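Local coordinates for protein ferritin heavy chain (Trichoplusia ni, PDB 1Z6O) that forms, with light chains, a secreted 24-subunit iron-storage shell and oxidises ferrous iron, which is then deposited as ferric hydroxide, at residues Ser24-Ile29 against Val88-Gln93; Leu40-His45 against Ser100-Gly105; Phe56-Phe61 against Lys185-Asp190; Ile75-Met80 against Asp138-Asp143. All blocks are in the same frame, centred on the assembly; numbering follows the deposited sequence.

Contact 1: residues Ser24-Ile29 against Val88-Gln93; sequences SMRQQI and VSSLLQ
In the ferritin four-helix bundle, R26 and I29 near the start of helix 19-47 receive S90, L91 and L92 from the long loop joining helices 54-80 and 105-132. The guanidinium group of R26 lies flat on L91, whose CD2 methyl sits over the centre of one face, 3.8 Å from R26 CZ. A bend at chi3 (61°) carries the arginine head over the leucine, while its CB and CG rest on the same methyl. At the edge of the group, R26 NH2 comes to 3.0 Å from S90 OG. R26 NH1 donates to the carbonyl oxygen of D87, just ahead of 88-93. This loop is the long crossover that gives the ferritin bundle its up-down-down-up topology, and here it runs between helix 19-47 and L57 of a light chain, which packs on L91 and L92. With an alanine here in place of R26, the D87 carbonyl would probably lose the NH1 donor and a gap would open beside L91 CD2. Deeper in, I29 meets the loop with both branches: I29 CG2 lies 3.5 Å from L92 CD2, and I29 CD1 lies 4.1 Å from L91 CD2. One water joins the backbones, donating to R26 O at 2.7 Å and to L91 O at 2.6 Å; a second accepts from R26 NH2 at 3.0 Å and makes a weak bond to S90 O.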
loop_
_atom_site.group_PDB
_atom_site.type_symbol
_atom_site.label_atom_id
_atom_site.label_comp_id
_atom_site.label_asym_id
_atom_site.label_seq_id
_atom_site.Cartn_x
_atom_site.Cartn_y
_atom_site.Cartn_z
ATOM N N SER M 24 1.767 46.966 -39.041
ATOM C CA SER M 24 0.965 45.826 -39.497
ATOM C C SER M 24 0.590 44.946 -38.303
ATOM O O SER M 24 -0.503 44.387 -38.266
ATOM C CB SER M 24 1.731 44.972 -40.523
ATOM O OG SER M 24 1.865 45.673 -41.737
ATOM N N MET M 25 1.499 44.814 -37.339
ATOM C CA MET M 25 1.211 44.020 -36.140
ATOM C C MET M 25 0.100 44.691 -35.326
ATOM O O MET M 25 -0.790 44.015 -34.810
ATOM C CB MET M 25 2.465 43.888 -35.265
ATOM C CG MET M 25 3.479 42.890 -35.801
ATOM S SD MET M 25 2.936 41.174 -35.461
ATOM C CE MET M 25 3.413 41.044 -33.698
ATOM N N ARG M 26 0.152 46.019 -35.198
ATOM C CA ARG M 26 -0.875 46.743 -34.443
ATOM C C ARG M 26 -2.245 46.553 -35.095
ATOM O O ARG M 26 -3.266 46.395 -34.411
ATOM C CB ARG M 26 -0.532 48.247 -34.362
ATOM C CG ARG M 26 0.729 48.560 -33.516
ATOM C CD ARG M 26 1.066 50.071 -33.562
ATOM N NE ARG M 26 -0.048 50.842 -33.012
ATOM C CZ ARG M 26 -0.154 51.204 -31.738
ATOM N NH1 ARG M 26 0.797 50.889 -30.869
ATOM N NH2 ARG M 26 -1.237 51.840 -31.321
ATOM N N GLN M 27 -2.273 46.571 -36.422
ATOM C CA GLN M 27 -3.526 46.379 -37.137
ATOM C C GLN M 27 -4.021 44.938 -36.933
ATOM O O GLN M 27 -5.221 44.695 -36.802
ATOM C CB GLN M 27 -3.327 46.660 -38.630
ATOM C CG GLN M 27 -4.591 46.534 -39.454
ATOM C CD GLN M 27 -4.429 47.118 -40.852
ATOM O OE1 GLN M 27 -4.031 48.278 -41.011
ATOM N NE2 GLN M 27 -4.736 46.318 -41.871
ATOM N N GLN M 28 -3.101 43.979 -36.904
ATOM C CA GLN M 28 -3.496 42.580 -36.704
ATOM C C GLN M 28 -4.104 42.390 -35.307
ATOM O O GLN M 28 -5.052 41.624 -35.130
ATOM C CB GLN M 28 -2.283 41.648 -36.862
ATOM C CG GLN M 28 -2.656 40.155 -36.890
ATOM C CD GLN M 28 -3.564 39.835 -38.067
ATOM O OE1 GLN M 28 -3.355 40.340 -39.163
ATOM N NE2 GLN M 28 -4.573 38.991 -37.848
ATOM N N ILE M 29 -3.551 43.082 -34.313
ATOM C CA ILE M 29 -4.076 42.982 -32.951
ATOM C C ILE M 29 -5.542 43.424 -32.927
ATOM O O ILE M 29 -6.392 42.755 -32.325
ATOM C CB ILE M 29 -3.203 43.823 -31.980
ATOM C CG1 ILE M 29 -1.870 43.088 -31.756
ATOM C CG2 ILE M 29 -3.929 44.053 -30.637
ATOM C CD1 ILE M 29 -0.742 43.969 -31.159
ATOM N N VAL M 88 -0.261 52.705 -26.294
ATOM C CA VAL M 88 -0.935 51.481 -25.912
ATOM C C VAL M 88 -2.454 51.682 -25.951
ATOM O O VAL M 88 -3.186 50.820 -26.434
ATOM C CB VAL M 88 -0.502 51.033 -24.491
ATOM C CG1 VAL M 88 -1.278 49.793 -24.078
ATOM C CG2 VAL M 88 1.013 50.736 -24.471
ATOM N N SER M 89 -2.920 52.828 -25.463
ATOM C CA SER M 89 -4.360 53.107 -25.416
ATOM C C SER M 89 -5.033 53.018 -26.782
ATOM O O SER M 89 -6.162 52.561 -26.892
ATOM C CB SER M 89 -4.615 54.498 -24.826
ATOM O OG SER M 89 -4.162 54.575 -23.485
ATOM N N SER M 90 -4.324 53.437 -27.822
ATOM C CA SER M 90 -4.866 53.425 -29.179
ATOM C C SER M 90 -4.777 52.070 -29.879
ATOM O O SER M 90 -5.204 51.939 -31.019
ATOM C CB SER M 90 -4.118 54.455 -30.025
ATOM O OG SER M 90 -2.732 54.141 -30.020
ATOM N N LEU M 91 -4.223 51.059 -29.215
ATOM C CA LEU M 91 -4.086 49.746 -29.852
ATOM C C LEU M 91 -5.398 49.070 -30.204
ATOM O O LEU M 91 -5.494 48.385 -31.216
ATOM C CB LEU M 91 -3.339 48.774 -28.938
ATOM C CG LEU M 91 -1.894 48.379 -29.143
ATOM C CD1 LEU M 91 -1.599 47.247 -28.138
ATOM C CD2 LEU M 91 -1.644 47.932 -30.594
ATOM N N LEU M 92 -6.401 49.261 -29.354
ATOM C CA LEU M 92 -7.686 48.589 -29.521
ATOM C C LEU M 92 -8.894 49.452 -29.337
ATOM O O LEU M 92 -8.867 50.436 -28.610
ATOM C CB LEU M 92 -7.829 47.472 -28.490
ATOM C CG LEU M 92 -6.791 46.384 -28.499
ATOM C CD1 LEU M 92 -6.962 45.508 -27.272
ATOM C CD2 LEU M 92 -6.957 45.605 -29.789
ATOM N N GLN M 93 -9.975 49.027 -29.973
ATOM C CA GLN M 93 -11.251 49.706 -29.861
ATOM C C GLN M 93 -12.312 48.600 -29.879
ATOM O O GLN M 93 -12.321 47.755 -30.770
ATOM C CB GLN M 93 -11.447 50.664 -31.037
ATOM C CG GLN M 93 -12.716 51.504 -30.957
ATOM C CD GLN M 93 -12.821 52.313 -29.668
ATOM O OE1 GLN M 93 -11.954 53.137 -29.362
ATOM N NE2 GLN M 93 -13.891 52.082 -28.907
HETATM O O HOH W 1 -4.397 48.716 -33.597
HETATM O O HOH W 2 -3.159 51.349 -33.580
#

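Contact 2: residues Leu40-His45 against Ser100-Gly105; sequences LAMGAH and SSWKGG
W102, two residues ahead of G104, the N-cap of helix 105-132, plugs its indole against M42, H45 and A41 of helix 19-47, so the end of the long crossover loop closes onto the four-helix bundle. The packing is tight on the indole side. M42 lays its CG over one face of the six-membered ring, 3.7 Å from the centroid and 22° off the normal. Its chain runs on extended and crosses the indole at about a right angle; M42 SD stands above the same face, 4.9 Å from that centroid, as a Met-aromatic contact. H45 meets the indole differently: with CG anti to the backbone N (chi1 173°), the imidazole turns a face to the edge of W102, giving an offset edge-to-face pair with planes at 74° and centroids 5.7 Å apart. A41 fills in beside them, its CB 4.2 Å from W102 CH2, and the indole NE1 is hydrogen-bonded to H111 ND1 in helix 105-132. The other side of the contact is looser and wet. Here S100 and S101 are exposed, S101 OG approaches the imidazole only obliquely, and water does the joining. Both imidazole nitrogens meet waters in the ring plane, H45 ND1 at 2.8 Å and H45 NE2 at 2.9 Å; the first of these waters also donates to S100 O. A third water spans the backbones, donating to A41 O at 2.6 Å and to S100 O at 2.7 Å.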
loop_
_atom_site.group_PDB
_atom_site.type_symbol
_atom_site.label_atom_id
_atom_site.label_comp_id
_atom_site.label_asym_id
_atom_site.label_seq_id
_atom_site.Cartn_x
_atom_site.Cartn_y
_atom_site.Cartn_z
ATOM N N LEU M 40 -18.257 36.199 -30.142
ATOM C CA LEU M 40 -19.131 36.337 -28.965
ATOM C C LEU M 40 -20.578 36.468 -29.429
ATOM O O LEU M 40 -21.488 35.932 -28.802
ATOM C CB LEU M 40 -18.807 37.594 -28.139
ATOM C CG LEU M 40 -17.679 37.589 -27.111
ATOM C CD1 LEU M 40 -17.662 38.957 -26.388
ATOM C CD2 LEU M 40 -17.904 36.451 -26.099
ATOM N N ALA M 41 -20.795 37.214 -30.509
ATOM C CA ALA M 41 -22.153 37.397 -31.021
ATOM C C ALA M 41 -22.720 36.075 -31.549
ATOM O O ALA M 41 -23.925 35.834 -31.447
ATOM C CB ALA M 41 -22.169 38.478 -32.122
ATOM N N MET M 42 -21.870 35.222 -32.122
ATOM C CA MET M 42 -22.345 33.921 -32.596
ATOM C C MET M 42 -22.720 33.065 -31.391
ATOM O O MET M 42 -23.743 32.380 -31.400
ATOM C CB MET M 42 -21.269 33.193 -33.408
ATOM C CG MET M 42 -20.973 33.825 -34.755
ATOM S SD MET M 42 -19.855 32.735 -35.718
ATOM C CE MET M 42 -19.683 33.699 -37.241
ATOM N N GLY M 43 -21.886 33.093 -30.356
ATOM C CA GLY M 43 -22.198 32.325 -29.156
ATOM C C GLY M 43 -23.531 32.780 -28.570
ATOM O O GLY M 43 -24.365 31.965 -28.159
ATOM N N ALA M 44 -23.738 34.092 -28.529
ATOM C CA ALA M 44 -24.984 34.653 -27.998
ATOM C C ALA M 44 -26.193 34.189 -28.822
ATOM O O ALA M 44 -27.238 33.845 -28.272
ATOM C CB ALA M 44 -24.911 36.192 -28.014
ATOM N N HIS M 45 -26.054 34.192 -30.144
ATOM C CA HIS M 45 -27.159 33.776 -31.011
ATOM C C HIS M 45 -27.577 32.326 -30.767
ATOM O O HIS M 45 -28.763 32.032 -30.616
ATOM C CB HIS M 45 -26.773 33.939 -32.491
ATOM C CG HIS M 45 -27.790 33.376 -33.440
ATOM N ND1 HIS M 45 -28.923 34.070 -33.814
ATOM C CD2 HIS M 45 -27.868 32.168 -34.049
ATOM C CE1 HIS M 45 -29.655 33.313 -34.616
ATOM N NE2 HIS M 45 -29.037 32.154 -34.775
ATOM N N SER M 100 -25.215 39.821 -36.202
ATOM C CA SER M 100 -25.697 39.312 -34.920
ATOM C C SER M 100 -26.664 38.146 -35.044
ATOM O O SER M 100 -27.108 37.592 -34.036
ATOM C CB SER M 100 -26.359 40.444 -34.126
ATOM O OG SER M 100 -27.509 40.912 -34.806
ATOM N N SER M 101 -26.979 37.752 -36.272
ATOM C CA SER M 101 -27.901 36.638 -36.477
ATOM C C SER M 101 -27.476 35.794 -37.676
ATOM O O SER M 101 -26.890 36.317 -38.620
ATOM C CB SER M 101 -29.320 37.181 -36.704
ATOM O OG SER M 101 -30.235 36.115 -36.849
ATOM N N TRP M 102 -27.771 34.495 -37.621
ATOM C CA TRP M 102 -27.441 33.542 -38.686
ATOM C C TRP M 102 -28.660 32.635 -38.871
ATOM O O TRP M 102 -29.354 32.323 -37.907
ATOM C CB TRP M 102 -26.209 32.693 -38.292
ATOM C CG TRP M 102 -24.947 33.524 -38.198
ATOM C CD1 TRP M 102 -24.023 33.739 -39.191
ATOM C CD2 TRP M 102 -24.575 34.384 -37.112
ATOM N NE1 TRP M 102 -23.108 34.691 -38.788
ATOM C CE2 TRP M 102 -23.428 35.103 -37.518
ATOM C CE3 TRP M 102 -25.110 34.622 -35.834
ATOM C CZ2 TRP M 102 -22.807 36.051 -36.695
ATOM C CZ3 TRP M 102 -24.490 35.568 -35.011
ATOM C CH2 TRP M 102 -23.351 36.270 -35.449
ATOM N N LYS M 103 -28.920 32.205 -40.099
ATOM C CA LYS M 103 -30.079 31.347 -40.350
ATOM C C LYS M 103 -29.974 29.992 -39.658
ATOM O O LYS M 103 -30.966 29.454 -39.176
ATOM C CB LYS M 103 -30.274 31.143 -41.853
ATOM C CG LYS M 103 -30.624 32.426 -42.587
ATOM C CD LYS M 103 -30.807 32.187 -44.082
ATOM C CE LYS M 103 -31.023 33.495 -44.832
ATOM N NZ LYS M 103 -31.190 33.277 -46.300
ATOM N N GLY M 104 -28.771 29.442 -39.601
ATOM C CA GLY M 104 -28.585 28.157 -38.951
ATOM C C GLY M 104 -27.107 27.888 -38.747
ATOM O O GLY M 104 -26.276 28.767 -39.003
ATOM N N GLY M 105 -26.782 26.684 -38.289
ATOM C CA GLY M 105 -25.396 26.321 -38.050
ATOM C C GLY M 105 -24.525 26.408 -39.294
ATOM O O GLY M 105 -23.382 26.848 -39.213
HETATM O O HOH W 3 -25.841 37.650 -31.641
HETATM O O HOH W 4 -29.739 36.537 -32.857
HETATM O O HOH W 5 -30.019 29.853 -36.149
#

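Contact 3: residues Phe56-Phe61 against Lys185-Asp190; sequences FAQLFF and KLLGID
L186 and F56 are brought together by their torsions: L186 CG stands anti to its carbonyl carbon (chi1 -69°) and the chain continues extended to CD1, while F56, whose CB points away from 185-190, turns its ring (chi2 96°) to offer a face. The leucine methyl sits almost exactly over the ring centre, L186 CD1 lying 3.8 Å from the F56 centroid and 5° off the normal, a CH-pi contact that touches all six ring carbons about equally. L59 adds a looser neighbour, its CD2 4.4 Å from L186 CD1. The contact joins the start of helix 54-80 to the end of helix 175-186, the short fifth helix that follows the bundle in ferritins, and D183 of that helix also accepts from F56 N. Helix 175-186 ends in a Schellman motif at G188, whose positive phi lets the chain turn away. On the outer side, L187 CD2 rests against the Q58 amide, 3.8 Å from Q58 OE1. Across the turn, K185 NZ meets D190 OD1 from above the carboxylate plane at 2.7 Å in a salt bridge, and the same ammonium group has a second carboxylate partner in E206 of a light chain.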
loop_
_atom_site.group_PDB
_atom_site.type_symbol
_atom_site.label_atom_id
_atom_site.label_comp_id
_atom_site.label_asym_id
_atom_site.label_seq_id
_atom_site.Cartn_x
_atom_site.Cartn_y
_atom_site.Cartn_z
ATOM N N PHE M 56 -23.142 24.518 -30.652
ATOM C CA PHE M 56 -22.636 25.634 -31.456
ATOM C C PHE M 56 -22.301 26.824 -30.563
ATOM O O PHE M 56 -21.305 27.505 -30.784
ATOM C CB PHE M 56 -23.668 26.080 -32.501
ATOM C CG PHE M 56 -23.674 25.229 -33.740
ATOM C CD1 PHE M 56 -24.579 24.184 -33.881
ATOM C CD2 PHE M 56 -22.756 25.466 -34.758
ATOM C CE1 PHE M 56 -24.571 23.380 -35.035
ATOM C CE2 PHE M 56 -22.739 24.672 -35.913
ATOM C CZ PHE M 56 -23.649 23.630 -36.049
ATOM N N ALA M 57 -23.133 27.086 -29.555
ATOM C CA ALA M 57 -22.860 28.214 -28.662
ATOM C C ALA M 57 -21.490 28.053 -28.011
ATOM O O ALA M 57 -20.689 28.986 -27.998
ATOM C CB ALA M 57 -23.945 28.323 -27.577
ATOM N N GLN M 58 -21.221 26.867 -27.473
ATOM C CA GLN M 58 -19.945 26.609 -26.807
ATOM C C GLN M 58 -18.781 26.695 -27.798
ATOM O O GLN M 58 -17.706 27.209 -27.463
ATOM C CB GLN M 58 -19.969 25.221 -26.154
ATOM C CG GLN M 58 -18.719 24.853 -25.358
ATOM C CD GLN M 58 -18.701 23.365 -24.970
ATOM O OE1 GLN M 58 -18.344 22.499 -25.774
ATOM N NE2 GLN M 58 -19.111 23.069 -23.740
ATOM N N LEU M 59 -18.986 26.167 -29.004
ATOM C CA LEU M 59 -17.949 26.210 -30.037
ATOM C C LEU M 59 -17.531 27.659 -30.292
ATOM O O LEU M 59 -16.343 27.975 -30.361
ATOM C CB LEU M 59 -18.476 25.619 -31.356
ATOM C CG LEU M 59 -17.523 25.653 -32.568
ATOM C CD1 LEU M 59 -16.397 24.634 -32.352
ATOM C CD2 LEU M 59 -18.289 25.312 -33.858
ATOM N N PHE M 60 -18.510 28.547 -30.426
ATOM C CA PHE M 60 -18.191 29.936 -30.722
ATOM C C PHE M 60 -17.723 30.756 -29.527
ATOM O O PHE M 60 -16.921 31.669 -29.699
ATOM C CB PHE M 60 -19.372 30.584 -31.464
ATOM C CG PHE M 60 -19.627 29.958 -32.823
ATOM C CD1 PHE M 60 -18.577 29.791 -33.727
ATOM C CD2 PHE M 60 -20.897 29.522 -33.186
ATOM C CE1 PHE M 60 -18.787 29.195 -34.979
ATOM C CE2 PHE M 60 -21.122 28.926 -34.435
ATOM C CZ PHE M 60 -20.060 28.762 -35.332
ATOM N N PHE M 61 -18.202 30.453 -28.319
ATOM C CA PHE M 61 -17.685 31.169 -27.147
ATOM C C PHE M 61 -16.212 30.744 -26.984
ATOM O O PHE M 61 -15.366 31.564 -26.634
ATOM C CB PHE M 61 -18.470 30.818 -25.872
ATOM C CG PHE M 61 -19.778 31.571 -25.733
ATOM C CD1 PHE M 61 -20.949 30.904 -25.382
ATOM C CD2 PHE M 61 -19.829 32.951 -25.931
ATOM C CE1 PHE M 61 -22.162 31.603 -25.225
ATOM C CE2 PHE M 61 -21.034 33.660 -25.779
ATOM C CZ PHE M 61 -22.204 32.979 -25.423
ATOM N N LYS M 185 -23.182 16.355 -31.022
ATOM C CA LYS M 185 -21.848 15.785 -31.261
ATOM C C LYS M 185 -20.781 16.838 -30.905
ATOM O O LYS M 185 -19.696 16.491 -30.447
ATOM C CB LYS M 185 -21.667 15.385 -32.728
ATOM C CG LYS M 185 -22.530 14.230 -33.194
ATOM C CD LYS M 185 -21.962 12.918 -32.748
ATOM C CE LYS M 185 -22.685 11.751 -33.412
ATOM N NZ LYS M 185 -21.975 10.484 -33.058
ATOM N N LEU M 186 -21.073 18.122 -31.119
ATOM C CA LEU M 186 -20.100 19.161 -30.762
ATOM C C LEU M 186 -19.862 19.142 -29.253
ATOM O O LEU M 186 -18.806 19.551 -28.786
ATOM C CB LEU M 186 -20.583 20.560 -31.177
ATOM C CG LEU M 186 -20.635 20.827 -32.691
ATOM C CD1 LEU M 186 -21.297 22.184 -32.952
ATOM C CD2 LEU M 186 -19.218 20.790 -33.277
ATOM N N LEU M 187 -20.850 18.674 -28.495
ATOM C CA LEU M 187 -20.721 18.589 -27.039
ATOM C C LEU M 187 -20.163 17.231 -26.618
ATOM O O LEU M 187 -20.033 16.958 -25.429
ATOM C CB LEU M 187 -22.085 18.773 -26.364
ATOM C CG LEU M 187 -22.762 20.131 -26.509
ATOM C CD1 LEU M 187 -24.181 20.047 -25.966
ATOM C CD2 LEU M 187 -21.950 21.192 -25.762
ATOM N N GLY M 188 -19.854 16.377 -27.586
ATOM C CA GLY M 188 -19.332 15.060 -27.260
ATOM C C GLY M 188 -20.434 14.091 -26.859
ATOM O O GLY M 188 -20.179 13.074 -26.219
ATOM N N ILE M 189 -21.668 14.399 -27.244
ATOM C CA ILE M 189 -22.804 13.551 -26.907
ATOM C C ILE M 189 -23.308 12.791 -28.129
ATOM O O ILE M 189 -23.729 13.397 -29.115
ATOM C CB ILE M 189 -23.972 14.396 -26.340
ATOM C CG1 ILE M 189 -23.530 15.099 -25.056
ATOM C CG2 ILE M 189 -25.190 13.510 -26.070
ATOM C CD1 ILE M 189 -24.561 16.082 -24.510
ATOM N N ASP M 190 -23.246 11.465 -28.069
ATOM C CA ASP M 190 -23.743 10.626 -29.156
ATOM C C ASP M 190 -25.146 10.265 -28.707
ATOM O O ASP M 190 -25.315 9.579 -27.700
ATOM C CB ASP M 190 -22.933 9.334 -29.287
ATOM C CG ASP M 190 -21.466 9.584 -29.561
ATOM O OD1 ASP M 190 -21.151 10.368 -30.485
ATOM O OD2 ASP M 190 -20.629 8.984 -28.855
#

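Contact 4: residues Ile75-Met80 against Asp138-Asp143; sequences IEYLLM and DYHLVD
Y77 reaches from the C-terminal end of helix 54-80 to H140 and L141 in the first turn of helix 139-168, two helices of the four-helix bundle whose local axes run antiparallel at 166° and 12.3 Å apart. The polar link is a hydrogen bond between Y77 OH and H140 ND1, 2.7 Å long and in the plane of both rings. Y77 has CG anti to its backbone N (chi1 -173°), which points the phenol toward helix 139-168. The rings lie side by side, edge next to edge and only 20° from coplanar, without stacking. R81 also bonds to the phenol oxygen, and the far nitrogen of the imidazole, NE2, is bonded to E151 of a neighbouring heavy chain. A phenylalanine in place of Y77 would keep the ring but would probably leave H140 ND1 without its mate and the imidazole freer to turn. The apolar contacts flank this link: L141 CD1 sits over the centre of the phenol face, 3.7 Å from the Y77 centroid, and M80 CE touches the imidazole at H140 CE1, 4.0 Å away. Charge and capping meet at D138, the N-cap residue of helix 139-168. Its carboxylate pairs with R81 in a salt bridge, while D138 OD1 also accepts a weak capping bond from L141 N at 3.3 Å.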
loop_
_atom_site.group_PDB
_atom_site.type_symbol
_atom_site.label_atom_id
_atom_site.label_comp_id
_atom_site.label_asym_id
_atom_site.label_seq_id
_atom_site.Cartn_x
_atom_site.Cartn_y
_atom_site.Cartn_z
ATOM N N ILE M 75 0.460 41.101 -28.709
ATOM C CA ILE M 75 0.848 42.192 -27.816
ATOM C C ILE M 75 2.107 41.783 -27.033
ATOM O O ILE M 75 3.046 42.577 -26.894
ATOM C CB ILE M 75 -0.297 42.530 -26.821
ATOM C CG1 ILE M 75 -1.448 43.203 -27.584
ATOM C CG2 ILE M 75 0.227 43.441 -25.688
ATOM C CD1 ILE M 75 -2.752 43.307 -26.773
ATOM N N GLU M 76 2.135 40.554 -26.517
ATOM C CA GLU M 76 3.313 40.089 -25.772
ATOM C C GLU M 76 4.560 40.088 -26.653
ATOM O O GLU M 76 5.662 40.344 -26.174
ATOM C CB GLU M 76 3.100 38.669 -25.219
ATOM C CG GLU M 76 2.042 38.583 -24.119
ATOM C CD GLU M 76 2.525 39.133 -22.784
ATOM O OE1 GLU M 76 1.668 39.470 -21.940
ATOM O OE2 GLU M 76 3.757 39.215 -22.567
ATOM N N TYR M 77 4.399 39.772 -27.935
ATOM C CA TYR M 77 5.559 39.760 -28.828
ATOM C C TYR M 77 6.120 41.191 -28.935
ATOM O O TYR M 77 7.326 41.409 -28.819
ATOM C CB TYR M 77 5.169 39.250 -30.230
ATOM C CG TYR M 77 6.387 39.072 -31.109
ATOM C CD1 TYR M 77 7.048 37.844 -31.168
ATOM C CD2 TYR M 77 6.960 40.166 -31.767
ATOM C CE1 TYR M 77 8.264 37.708 -31.851
ATOM C CE2 TYR M 77 8.177 40.045 -32.452
ATOM C CZ TYR M 77 8.824 38.814 -32.480
ATOM O OH TYR M 77 10.058 38.696 -33.081
ATOM N N LEU M 78 5.249 42.168 -29.165
ATOM C CA LEU M 78 5.712 43.556 -29.262
ATOM C C LEU M 78 6.423 43.987 -27.969
ATOM O O LEU M 78 7.460 44.650 -28.012
ATOM C CB LEU M 78 4.529 44.503 -29.542
ATOM C CG LEU M 78 3.829 44.328 -30.905
ATOM C CD1 LEU M 78 2.711 45.362 -31.042
ATOM C CD2 LEU M 78 4.843 44.496 -32.044
ATOM N N LEU M 79 5.866 43.615 -26.820
ATOM C CA LEU M 79 6.471 43.988 -25.537
ATOM C C LEU M 79 7.860 43.368 -25.392
ATOM O O LEU M 79 8.789 44.012 -24.894
ATOM C CB LEU M 79 5.580 43.528 -24.367
ATOM C CG LEU M 79 4.237 44.267 -24.208
ATOM C CD1 LEU M 79 3.317 43.466 -23.270
ATOM C CD2 LEU M 79 4.486 45.686 -23.650
ATOM N N MET M 80 8.000 42.113 -25.815
ATOM C CA MET M 80 9.292 41.430 -25.726
ATOM C C MET M 80 10.353 42.147 -26.569
ATOM O O MET M 80 11.528 42.183 -26.195
ATOM C CB MET M 80 9.168 39.972 -26.207
ATOM C CG MET M 80 10.530 39.274 -26.377
ATOM S SD MET M 80 10.419 37.596 -27.058
ATOM C CE MET M 80 10.019 38.015 -28.819
ATOM N N ASP M 138 12.670 41.261 -40.678
ATOM C CA ASP M 138 12.519 40.782 -39.302
ATOM C C ASP M 138 12.371 39.262 -39.277
ATOM O O ASP M 138 11.266 38.730 -39.122
ATOM C CB ASP M 138 11.310 41.443 -38.648
ATOM C CG ASP M 138 11.456 41.526 -37.142
ATOM O OD1 ASP M 138 11.818 40.493 -36.523
ATOM O OD2 ASP M 138 11.226 42.619 -36.584
ATOM N N TYR M 139 13.497 38.564 -39.408
ATOM C CA TYR M 139 13.481 37.104 -39.471
ATOM C C TYR M 139 12.693 36.413 -38.365
ATOM O O TYR M 139 11.899 35.508 -38.627
ATOM C CB TYR M 139 14.912 36.551 -39.440
ATOM C CG TYR M 139 15.790 37.064 -40.562
ATOM C CD1 TYR M 139 16.850 37.931 -40.299
ATOM C CD2 TYR M 139 15.566 36.670 -41.882
ATOM C CE1 TYR M 139 17.676 38.396 -41.326
ATOM C CE2 TYR M 139 16.388 37.130 -42.923
ATOM C CZ TYR M 139 17.438 37.990 -42.629
ATOM O OH TYR M 139 18.269 38.424 -43.634
ATOM N N HIS M 140 12.933 36.827 -37.130
ATOM C CA HIS M 140 12.282 36.172 -36.011
ATOM C C HIS M 140 10.771 36.336 -35.968
ATOM O O HIS M 140 10.051 35.361 -35.736
ATOM C CB HIS M 140 12.901 36.630 -34.692
ATOM C CG HIS M 140 12.374 35.882 -33.507
ATOM N ND1 HIS M 140 11.381 36.385 -32.692
ATOM C CD2 HIS M 140 12.656 34.641 -33.037
ATOM C CE1 HIS M 140 11.076 35.487 -31.767
ATOM N NE2 HIS M 140 11.833 34.419 -31.955
ATOM N N LEU M 141 10.274 37.547 -36.190
ATOM C CA LEU M 141 8.825 37.737 -36.163
ATOM C C LEU M 141 8.171 37.003 -37.332
ATOM O O LEU M 141 7.116 36.398 -37.176
ATOM C CB LEU M 141 8.460 39.234 -36.197
ATOM C CG LEU M 141 6.949 39.561 -36.272
ATOM C CD1 LEU M 141 6.165 38.815 -35.182
ATOM C CD2 LEU M 141 6.762 41.082 -36.121
ATOM N N VAL M 142 8.793 37.052 -38.506
ATOM C CA VAL M 142 8.242 36.348 -39.665
ATOM C C VAL M 142 8.101 34.852 -39.334
ATOM O O VAL M 142 7.078 34.219 -39.616
ATOM C CB VAL M 142 9.156 36.552 -40.896
ATOM C CG1 VAL M 142 8.804 35.544 -42.015
ATOM C CG2 VAL M 142 8.992 38.004 -41.405
ATOM N N ASP M 143 9.136 34.305 -38.714
ATOM C CA ASP M 143 9.158 32.894 -38.321
ATOM C C ASP M 143 8.067 32.590 -37.291
ATOM O O ASP M 143 7.394 31.561 -37.366
ATOM C CB ASP M 143 10.523 32.555 -37.716
ATOM C CG ASP M 143 10.579 31.132 -37.181
ATOM O OD1 ASP M 143 10.699 30.234 -38.011
ATOM O OD2 ASP M 143 10.476 30.923 -35.953
#

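In the fold
The contacts fall into two pairs toward opposite ends of the bundle. Contacts 1 and 4, with centres 14 Å apart, share a hydrophobic seam: I29 CD1 lies 3.7 Å from I75 CG1, and M25 CG lies 3.8 Å from L141 CD2. Contacts 2 and 3, also 14 Å apart between centres, touch where G43 C meets F61 CZ at 3.4 Å. Contacts 2 and 4 lie 34 Å apart between centres. The ferroxidase iron, bound by E32, E67 and H70, sits between the pairs: it is about 10 Å from the side chain of I29 in contact 1, and about 13 Å from those of M42 in contact 2 and Y77 in contact 4.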